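Side-chain contacts in histidine kinase (Caulobacter vibrioides, PDB 6TNE), which probably receives a phosphoryl group on the receiver domain of the hybrid histidine kinase CckA, as one step of a phosphorelay: residues G61-L64 against L65-R69; V15-R18 against L19-R23; G33-A36 against L37-E41. All coordinates share one frame; numbering follows the deposited sequence.

Interaction 1 of 3, residues G61-L64 against L65-R69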
ATOM      1  N   GLY A  61      -0.539   6.535   7.955  1.00 11.92           N
ATOM      2  CA  GLY A  61      -0.604   5.158   7.503  1.00 12.15           C
ATOM      3  C   GLY A  61      -0.837   4.146   8.618  1.00 11.82           C
ATOM      4  O   GLY A  61      -1.689   3.256   8.502  1.00 11.93           O
ATOM      5  N   PRO A  62      -0.108   4.248   9.740  1.00 12.11           N
ATOM      6  CA  PRO A  62      -0.352   3.283  10.831  1.00 12.97           C
ATOM      7  C   PRO A  62      -1.764   3.363  11.411  1.00 13.15           C
ATOM      8  O   PRO A  62      -2.360   2.331  11.749  1.00 14.21           O
ATOM      9  CB  PRO A  62       0.742   3.636  11.840  1.00 14.22           C
ATOM     10  CG  PRO A  62       1.841   4.108  10.935  1.00 14.67           C
ATOM     11  CD  PRO A  62       1.177   4.947   9.917  1.00 13.67           C
ATOM     12  N   THR A  63      -2.342   4.564  11.473  1.00 13.38           N
ATOM     13  CA  THR A  63      -3.740   4.700  11.883  1.00 13.43           C
ATOM     14  C   THR A  63      -4.686   4.079  10.869  1.00 12.52           C
ATOM     15  O   THR A  63      -5.664   3.412  11.252  1.00 13.53           O
ATOM     16  CB  THR A  63      -4.048   6.180  12.154  1.00 15.77           C
ATOM     17  OG1 THR A  63      -3.216   6.660  13.208  1.00 16.14           O
ATOM     18  CG2 THR A  63      -5.527   6.387  12.501  1.00 16.98           C
ATOM     19  N   LEU A  64      -4.421   4.298   9.583  1.00 12.06           N
ATOM     20  CA  LEU A  64      -5.172   3.603   8.548  1.00 11.67           C
ATOM     21  C   LEU A  64      -5.112   2.102   8.771  1.00 11.71           C
ATOM     22  O   LEU A  64      -6.144   1.426   8.695  1.00 12.57           O
ATOM     23  CB  LEU A  64      -4.627   3.978   7.166  1.00 12.29           C
ATOM     24  CG  LEU A  64      -5.105   3.064   6.026  1.00 12.05           C
ATOM     25  CD1 LEU A  64      -6.641   3.156   5.834  1.00 12.88           C
ATOM     26  CD2 LEU A  64      -4.368   3.454   4.749  1.00 12.94           C
ATOM     27  N   LEU A  65      -3.928   1.554   9.061  1.00 12.05           N
ATOM     28  CA  LEU A  65      -3.837   0.116   9.288  1.00 12.50           C
ATOM     29  C   LEU A  65      -4.714  -0.298  10.455  1.00 13.29           C
ATOM     30  O   LEU A  65      -5.402  -1.318  10.400  1.00 14.52           O
ATOM     31  CB  LEU A  65      -2.377  -0.274   9.534  1.00 14.76           C
ATOM     32  CG  LEU A  65      -2.172  -1.753   9.835  1.00 14.78           C
ATOM     33  CD1 LEU A  65      -2.761  -2.569   8.645  1.00 17.82           C
ATOM     34  CD2 LEU A  65      -0.723  -2.076  10.077  1.00 17.11           C
ATOM     35  N   LYS A  66      -4.697   0.466  11.538  1.00 14.43           N
ATOM     36  CA  LYS A  66      -5.538   0.099  12.673  1.00 16.89           C
ATOM     37  C   LYS A  66      -7.010   0.057  12.282  1.00 16.71           C
ATOM     38  O   LYS A  66      -7.748  -0.838  12.713  1.00 18.18           O
ATOM     39  CB  LYS A  66      -5.301   1.100  13.773  1.00 21.18           C
ATOM     40  CG  LYS A  66      -4.088   0.731  14.612  1.00 27.09           C
ATOM     41  CD  LYS A  66      -4.372  -0.548  15.405  1.00 36.29           C
ATOM     42  CE  LYS A  66      -3.277  -0.897  16.428  1.00 44.09           C
ATOM     43  NZ  LYS A  66      -3.172  -2.374  16.650  1.00 41.75           N
ATOM     44  N   LYS A  67      -7.446   0.992  11.463  1.00 15.10           N
ATOM     45  CA  LYS A  67      -8.840   1.029  11.057  1.00 15.57           C
ATOM     46  C   LYS A  67      -9.191  -0.004   9.999  1.00 14.28           C
ATOM     47  O   LYS A  67     -10.340  -0.465   9.931  1.00 16.35           O
ATOM     48  CB  LYS A  67      -9.188   2.421  10.557  1.00 16.00           C
ATOM     49  CG  LYS A  67      -9.113   3.466  11.621  1.00 19.36           C
ATOM     50  CD  LYS A  67      -9.438   4.829  11.055  1.00 23.66           C
ATOM     51  CE  LYS A  67      -9.349   5.933  12.088  1.00 26.35           C
ATOM     52  NZ  LYS A  67     -10.359   5.741  13.157  1.00 33.38           N
ATOM     53  N   ALA A  68      -8.216  -0.379   9.176  1.00 13.72           N
ATOM     54  CA  ALA A  68      -8.476  -1.181   7.988  1.00 13.84           C
ATOM     55  C   ALA A  68      -8.036  -2.620   8.138  1.00 13.15           C
ATOM     56  O   ALA A  68      -8.365  -3.423   7.290  1.00 14.39           O
ATOM     57  CB  ALA A  68      -7.754  -0.588   6.765  1.00 14.80           C
ATOM     58  N   ARG A  69      -7.325  -2.967   9.214  1.00 15.21           N
ATOM     59  CA  ARG A  69      -6.747  -4.296   9.331  1.00 16.72           C
ATOM     60  C   ARG A  69      -7.790  -5.391   9.220  1.00 14.97           C
ATOM     61  O   ARG A  69      -7.533  -6.413   8.573  1.00 16.61           O
ATOM     62  CB  ARG A  69      -6.001  -4.399  10.677  1.00 22.26           C
ATOM     63  CG  ARG A  69      -5.059  -5.583  10.861  0.57 32.08           C
ATOM     64  CD  ARG A  69      -4.496  -6.019   9.544  0.57 29.15           C
ATOM     65  NE  ARG A  69      -3.059  -6.281   9.559  0.57 25.66           N
ATOM     66  CZ  ARG A  69      -2.468  -6.923   8.567  0.57 36.06           C
ATOM     67  NH1 ARG A  69      -1.149  -7.155   8.584  0.57 26.47           N
ATOM     68  NH2 ARG A  69      -3.223  -7.315   7.548  0.57 28.41           N
TER

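Interaction 2 of 3, residues V15-R18 against L19-R23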
ATOM      1  N   VAL A  15       3.689   6.688 -10.692  1.00 12.40           N
ATOM      2  CA  VAL A  15       4.828   5.955 -11.247  1.00 12.91           C
ATOM      3  C   VAL A  15       4.841   4.534 -10.703  1.00 11.74           C
ATOM      4  O   VAL A  15       4.942   3.552 -11.453  1.00 13.47           O
ATOM      5  CB  VAL A  15       6.142   6.695 -10.953  1.00 13.26           C
ATOM      6  CG1 VAL A  15       7.359   5.801 -11.210  1.00 15.14           C
ATOM      7  CG2 VAL A  15       6.219   8.006 -11.718  1.00 14.36           C
ATOM      8  N   ALA A  16       4.785   4.406  -9.374  1.00 12.10           N
ATOM      9  CA  ALA A  16       4.885   3.085  -8.756  1.00 13.00           C
ATOM     10  C   ALA A  16       3.717   2.210  -9.177  1.00 12.16           C
ATOM     11  O   ALA A  16       3.893   1.008  -9.465  1.00 13.31           O
ATOM     12  CB  ALA A  16       4.966   3.222  -7.226  1.00 14.69           C
ATOM     13  N   ALA A  17       2.511   2.776  -9.211  1.00 12.91           N
ATOM     14  CA  ALA A  17       1.334   1.992  -9.603  1.00 13.40           C
ATOM     15  C   ALA A  17       1.483   1.479 -11.037  1.00 13.88           C
ATOM     16  O   ALA A  17       1.185   0.320 -11.341  1.00 15.57           O
ATOM     17  CB  ALA A  17       0.044   2.822  -9.475  1.00 14.88           C
ATOM     18  N   ARG A  18       1.883   2.360 -11.963  1.00 13.82           N
ATOM     19  CA  ARG A  18       2.031   1.960 -13.362  1.00 14.47           C
ATOM     20  C   ARG A  18       3.113   0.897 -13.525  1.00 15.44           C
ATOM     21  O   ARG A  18       2.966  -0.041 -14.317  1.00 17.97           O
ATOM     22  CB  ARG A  18       2.311   3.197 -14.217  1.00 16.10           C
ATOM     23  CG  ARG A  18       1.080   4.060 -14.351  1.00 16.55           C
ATOM     24  CD  ARG A  18       1.373   5.337 -15.109  1.00 18.53           C
ATOM     25  NE  ARG A  18       1.633   5.027 -16.517  1.00 19.66           N
ATOM     26  CZ  ARG A  18       2.055   5.928 -17.392  1.00 20.53           C
ATOM     27  NH1 ARG A  18       2.297   7.163 -16.990  1.00 21.18           N
ATOM     28  NH2 ARG A  18       2.264   5.580 -18.658  1.00 23.13           N
ATOM     29  N   LEU A  19       4.222   1.031 -12.784  1.00 14.77           N
ATOM     30  CA  LEU A  19       5.288   0.047 -12.891  1.00 17.68           C
ATOM     31  C   LEU A  19       4.888  -1.279 -12.289  1.00 17.24           C
ATOM     32  O   LEU A  19       5.286  -2.337 -12.802  1.00 19.13           O
ATOM     33  CB  LEU A  19       6.585   0.581 -12.307  1.00 17.72           C
ATOM     34  CG  LEU A  19       7.142   1.689 -13.187  1.00 22.31           C
ATOM     35  CD1 LEU A  19       8.222   2.478 -12.449  1.00 23.59           C
ATOM     36  CD2 LEU A  19       7.716   1.160 -14.491  1.00 23.84           C
ATOM     37  N   LEU A  20       4.046  -1.258 -11.241  1.00 14.65           N
ATOM     38  CA  LEU A  20       3.548  -2.507 -10.691  1.00 16.77           C
ATOM     39  C   LEU A  20       2.523  -3.140 -11.646  1.00 17.12           C
ATOM     40  O   LEU A  20       2.498  -4.368 -11.828  1.00 18.75           O
ATOM     41  CB  LEU A  20       2.979  -2.229  -9.320  1.00 15.53           C
ATOM     42  CG  LEU A  20       3.695  -2.506  -8.019  1.00 23.69           C
ATOM     43  CD1 LEU A  20       5.040  -3.241  -7.946  1.00 20.39           C
ATOM     44  CD2 LEU A  20       3.344  -1.513  -6.901  1.00 20.12           C
ATOM     45  N   ARG A  21       1.664  -2.326 -12.267  1.00 17.37           N
ATOM     46  CA  ARG A  21       0.729  -2.887 -13.258  1.00 19.81           C
ATOM     47  C   ARG A  21       1.470  -3.545 -14.421  1.00 22.84           C
ATOM     48  O   ARG A  21       0.993  -4.537 -14.995  1.00 23.89           O
ATOM     49  CB  ARG A  21      -0.218  -1.802 -13.774  1.00 20.25           C
ATOM     50  CG  ARG A  21      -1.242  -1.323 -12.788  1.00 18.88           C
ATOM     51  CD  ARG A  21      -2.231  -0.295 -13.412  1.00 20.42           C
ATOM     52  NE  ARG A  21      -3.008   0.275 -12.325  1.00 18.36           N
ATOM     53  CZ  ARG A  21      -2.885   1.537 -11.896  1.00 16.20           C
ATOM     54  NH1 ARG A  21      -2.089   2.385 -12.539  1.00 17.91           N
ATOM     55  NH2 ARG A  21      -3.546   1.911 -10.803  1.00 16.31           N
ATOM     56  N   ALA A  22       2.613  -2.980 -14.814  1.00 23.44           N
ATOM     57  CA  ALA A  22       3.427  -3.557 -15.884  1.00 25.90           C
ATOM     58  C   ALA A  22       3.910  -4.943 -15.524  1.00 26.83           C
ATOM     59  O   ALA A  22       4.255  -5.727 -16.416  1.00 31.01           O
ATOM     60  CB  ALA A  22       4.640  -2.656 -16.113  1.00 29.12           C
ATOM     61  N   ARG A  23       3.976  -5.256 -14.239  1.00 26.04           N
ATOM     62  CA  ARG A  23       4.401  -6.554 -13.743  1.00 24.69           C
ATOM     63  C   ARG A  23       3.228  -7.452 -13.429  1.00 27.33           C
ATOM     64  O   ARG A  23       3.425  -8.571 -12.935  1.00 29.39           O
ATOM     65  CB  ARG A  23       5.266  -6.395 -12.500  1.00 25.02           C
ATOM     66  CG  ARG A  23       6.565  -5.715 -12.809  1.00 22.97           C
ATOM     67  CD  ARG A  23       7.201  -5.173 -11.570  1.00 26.15           C
ATOM     68  NE  ARG A  23       8.618  -4.982 -11.797  1.00 29.75           N
ATOM     69  CZ  ARG A  23       9.168  -3.931 -12.409  1.00 29.25           C
ATOM     70  NH1 ARG A  23       8.418  -2.912 -12.858  1.00 30.74           N
ATOM     71  NH2 ARG A  23      10.505  -3.900 -12.556  1.00 30.74           N
TER

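Interaction 3 of 3, residues G33-A36 against L37-E41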
ATOM      1  N   GLY A  33      -6.002   8.289   3.649  1.00 13.59           N
ATOM      2  CA  GLY A  33      -6.496   7.167   4.417  1.00 15.03           C
ATOM      3  C   GLY A  33      -7.985   7.014   4.397  1.00 15.21           C
ATOM      4  O   GLY A  33      -8.500   5.904   4.441  1.00 17.15           O
ATOM      5  N   GLU A  34      -8.702   8.123   4.350  1.00 17.60           N
ATOM      6  CA  GLU A  34     -10.144   8.038   4.324  1.00 20.42           C
ATOM      7  C   GLU A  34     -10.637   7.333   3.028  1.00 16.72           C
ATOM      8  O   GLU A  34     -11.513   6.455   3.065  1.00 18.29           O
ATOM      9  CB  GLU A  34     -10.644   9.456   4.640  1.00 27.14           C
ATOM     10  CG  GLU A  34     -10.144   9.978   6.151  1.00 34.31           C
ATOM     11  CD  GLU A  34      -8.680  10.674   6.381  1.00 35.11           C
ATOM     12  OE1 GLU A  34      -8.387  11.185   7.498  1.00 28.94           O
ATOM     13  OE2 GLU A  34      -7.788  10.761   5.524  1.00 24.20           O
ATOM     14  N   GLU A  35     -10.041   7.669   1.870  1.00 17.30           N
ATOM     15  CA  GLU A  35     -10.342   6.947   0.629  1.00 15.46           C
ATOM     16  C   GLU A  35      -9.925   5.493   0.722  1.00 13.10           C
ATOM     17  O   GLU A  35     -10.661   4.585   0.324  1.00 13.70           O
ATOM     18  CB  GLU A  35      -9.558   7.622  -0.490  1.00 18.09           C
ATOM     19  CG  GLU A  35      -9.740   6.955  -1.804  1.00 20.97           C
ATOM     20  CD  GLU A  35      -9.000   7.620  -2.982  1.00 21.35           C
ATOM     21  OE1 GLU A  35      -9.256   7.202  -4.110  1.00 26.87           O
ATOM     22  OE2 GLU A  35      -8.160   8.537  -2.804  1.00 19.18           O
ATOM     23  N   ALA A  36      -8.721   5.241   1.261  1.00 11.52           N
ATOM     24  CA  ALA A  36      -8.229   3.878   1.393  1.00 11.37           C
ATOM     25  C   ALA A  36      -9.149   3.020   2.232  1.00 11.08           C
ATOM     26  O   ALA A  36      -9.328   1.835   1.956  1.00 11.32           O
ATOM     27  CB  ALA A  36      -6.818   3.887   1.940  1.00 12.31           C
ATOM     28  N   LEU A  37      -9.693   3.582   3.316  1.00 11.52           N
ATOM     29  CA  LEU A  37     -10.567   2.805   4.192  1.00 12.57           C
ATOM     30  C   LEU A  37     -11.820   2.362   3.449  1.00 12.39           C
ATOM     31  O   LEU A  37     -12.289   1.248   3.638  1.00 14.38           O
ATOM     32  CB  LEU A  37     -10.882   3.638   5.429  1.00 14.44           C
ATOM     33  CG  LEU A  37     -11.603   2.912   6.541  1.00 21.27           C
ATOM     34  CD1 LEU A  37     -10.855   1.678   7.027  1.00 19.49           C
ATOM     35  CD2 LEU A  37     -11.784   3.923   7.681  1.00 22.18           C
ATOM     36  N   ILE A  38     -12.386   3.225   2.605  1.00 13.02           N
ATOM     37  CA  ILE A  38     -13.559   2.836   1.823  1.00 13.79           C
ATOM     38  C   ILE A  38     -13.192   1.773   0.802  1.00 12.50           C
ATOM     39  O   ILE A  38     -13.909   0.790   0.636  1.00 13.26           O
ATOM     40  CB  ILE A  38     -14.159   4.093   1.177  1.00 15.83           C
ATOM     41  CG1 ILE A  38     -14.785   4.946   2.270  1.00 20.55           C
ATOM     42  CG2 ILE A  38     -15.158   3.739   0.051  1.00 17.01           C
ATOM     43  CD1 ILE A  38     -15.205   6.291   1.832  1.00 23.03           C
ATOM     44  N   ILE A  39     -12.028   1.924   0.137  1.00 11.85           N
ATOM     45  CA  ILE A  39     -11.608   0.904  -0.808  1.00 11.92           C
ATOM     46  C   ILE A  39     -11.413  -0.435  -0.115  1.00 11.97           C
ATOM     47  O   ILE A  39     -11.834  -1.488  -0.608  1.00 12.72           O
ATOM     48  CB  ILE A  39     -10.324   1.346  -1.549  1.00 11.71           C
ATOM     49  CG1 ILE A  39     -10.605   2.551  -2.435  1.00 12.97           C
ATOM     50  CG2 ILE A  39      -9.770   0.214  -2.413  1.00 13.13           C
ATOM     51  CD1 ILE A  39      -9.343   3.277  -2.853  1.00 14.74           C
ATOM     52  N   ALA A  40     -10.777  -0.409   1.061  1.00 12.50           N
ATOM     53  CA  ALA A  40     -10.540  -1.653   1.803  1.00 12.92           C
ATOM     54  C   ALA A  40     -11.849  -2.318   2.184  1.00 13.45           C
ATOM     55  O   ALA A  40     -11.995  -3.540   2.025  1.00 15.47           O
ATOM     56  CB  ALA A  40      -9.677  -1.373   3.040  1.00 14.14           C
ATOM     57  N   GLU A  41     -12.823  -1.535   2.658  1.00 13.45           N
ATOM     58  CA  GLU A  41     -14.102  -2.119   3.030  1.00 14.63           C
ATOM     59  C   GLU A  41     -14.772  -2.763   1.828  1.00 14.71           C
ATOM     60  O   GLU A  41     -15.306  -3.874   1.916  1.00 16.36           O
ATOM     61  CB  GLU A  41     -14.996  -1.056   3.620  1.00 17.15           C
ATOM     62  CG  GLU A  41     -16.247  -1.692   4.074  1.00 19.23           C
ATOM     63  CD  GLU A  41     -17.161  -0.744   4.771  1.00 22.50           C
ATOM     64  OE1 GLU A  41     -18.140  -1.219   5.391  1.00 27.59           O
ATOM     65  OE2 GLU A  41     -16.920   0.483   4.694  1.00 22.67           O
TER

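Interaction 1 of 3, residues G61-L64 against L65-R69
Gly61 to Leu64 and Leu65 to Arg69 form one unbroken run of helix 61-72, and the two pieces meet through i to i+4 backbone bonds. Leu65 N donates to Gly61 O at 2.9 Å, and the same step is repeated from Lys66 to Pro62, Lys67 to Thr63 and Ala68 to Leu64. The last is short, Ala68 N to Leu64 O 2.8 Å, but bent, with an N-H...O angle of 132°. This is the helix of a beta-alpha-beta unit, between strands 49-53 and 77-81 of the CheY-like receiver fold. Pro62 suits the first turn, where its ring nitrogen, having no hydrogen to give, costs the helix no internal bond.

On the buried side Leu64 reaches forward one turn. Its CG lies anti to the backbone N (chi1 166°), and CD1 rests 4.0 Å from Ala68 CB; the small methyl of Ala68 lets Leu37 of helix 33-42 pack close as well. Leu65 leads instead to Val77 and Phe79 on strand 77-81.

The outer side is mixed in character. Thr63 and Lys67 run side by side in the same direction, so the methyl of one meets the aliphatic part of the other, while Thr63 OG1 turns back to the Asp60 carboxylate, its hydrogen-bond partner. Lys66 bends at chi2 and sends NZ to a salt bridge with Glu95. Lys67 needs no such turn until its last torsion: the stem stays extended, CG passing 3.5 Å from Thr63 O, and CE comes to lie 3.9 Å from Thr63 CG2.

Interaction 2 of 3, residues V15-R18 against L19-R23
From Val15 to Arg21 the backbone is regular helix, four i to i+4 bonds joining the two segments, of which Arg21 N to Ala17 O is the shortest at 2.8 Å. Val15 and Leu19 lie alongside each other and point the same way, one turn apart, with Val15 CG1 only 3.6 Å from Leu19 CD1. Val15 brings that methyl forward by setting CG1 anti to the backbone N (chi1 166°). Leu19 goes on to touch Ile107 of helix 107-118, a fitting place for a branched apolar chain.

Arg21 reaches back one turn, to Ala17. Its chain, extended from CG to NE, runs back over Ala17, so that NH1 lies 3.8 Å from Ala17 CB and the carbonyl carbon of Ala17 sits over one face of the guanidinium. The small methyl of Ala17 leaves the arginine chain able to lie close over it, and also packs on Val27 and Glu29. The charge is met at NH2, which forms a salt bridge with Glu29 and a hydrogen bond to Val27 O.

All this belongs to helix 10-21 of the receiver fold, the crossover between parallel strands 2-6 and 26-30. Its inner side is apolar: Ala16 lies against Phe5 and Leu110, and Leu20 against Ile3, Phe5 and Val27.

Past the regular turns Arg23 doubles back toward the helix. Its NH1 donates to Leu19 O at 3.2 Å, nearly straight at 161°; the oxygen lies in the guanidinium plane, but the nitrogen stands well above the carbonyl plane. The Arg23 side chain also touches Ile107 and Ala111 of helix 107-118.

Interaction 3 of 3, residues G33-A36 against L37-E41
Four backbone bonds hold Gly33 to Ala36 against Leu37 to Glu41 within helix 33-42, which packs on the central parallel sheet of the CheY-like receiver fold. Leu37 N to Gly33 O and Ala40 N to Ala36 O are both 2.8 Å, Ile39 N to Glu35 O is the straightest at 166°, and Ile38 N to Glu34 O is weak, stretched to 3.4 Å.

Apolar contact between side chains rests on Glu35 and Ile39, which lie side by side one turn apart, pointing the same way. Glu35 CG, anti to the backbone N (chi1 178°), comes 3.8 Å from Ile39 CD1, the methylene stem of the acid serving as a hydrocarbon surface. Ile39 CG1 also lies 3.4 Å from the backbone oxygen, Glu35 O.

Polar ends are satisfied at the start of the helix. Asp32 OD1 accepts from the backbone N-H of Glu35, while Glu35 OE2 folds back to the N-H of Ala31. Glu34 OE1 turns to another partner, the N-H of Ile59 in a loop.

The inward-facing side chains are apolar. Ala36 can sit close to Ala30 and Val6 of the sheet and to Leu64 of helix 61-72 because it carries only a methyl. Ile39 covers Leu28, Ala30 and Leu4 on strands 26-30 and 2-6, whereas Leu37 faces the neighbouring helix 61-72, against Ala68 and Tyr71.

Interactions 1 and 3 belong to adjacent helices that pack together, their centres 10 Å apart. Leu64 CD2 meets Ala36 CB at 3.8 Å, and Leu37 CD1 lies 3.6 Å from Lys67 O, so Leu64 and Leu37 each reach across to the other helix. Interaction 2 stands apart: its centre is 24 Å from that of interaction 1, on the opposite side of the chain's centre, and 20 Å from that of interaction 3, with no touch to either. The central parallel sheet lies between, with helix 10-21 on one face and helices 33-42 and 61-72 on the other. All three are structural packing within one receiver domain; none includes a bound ligand.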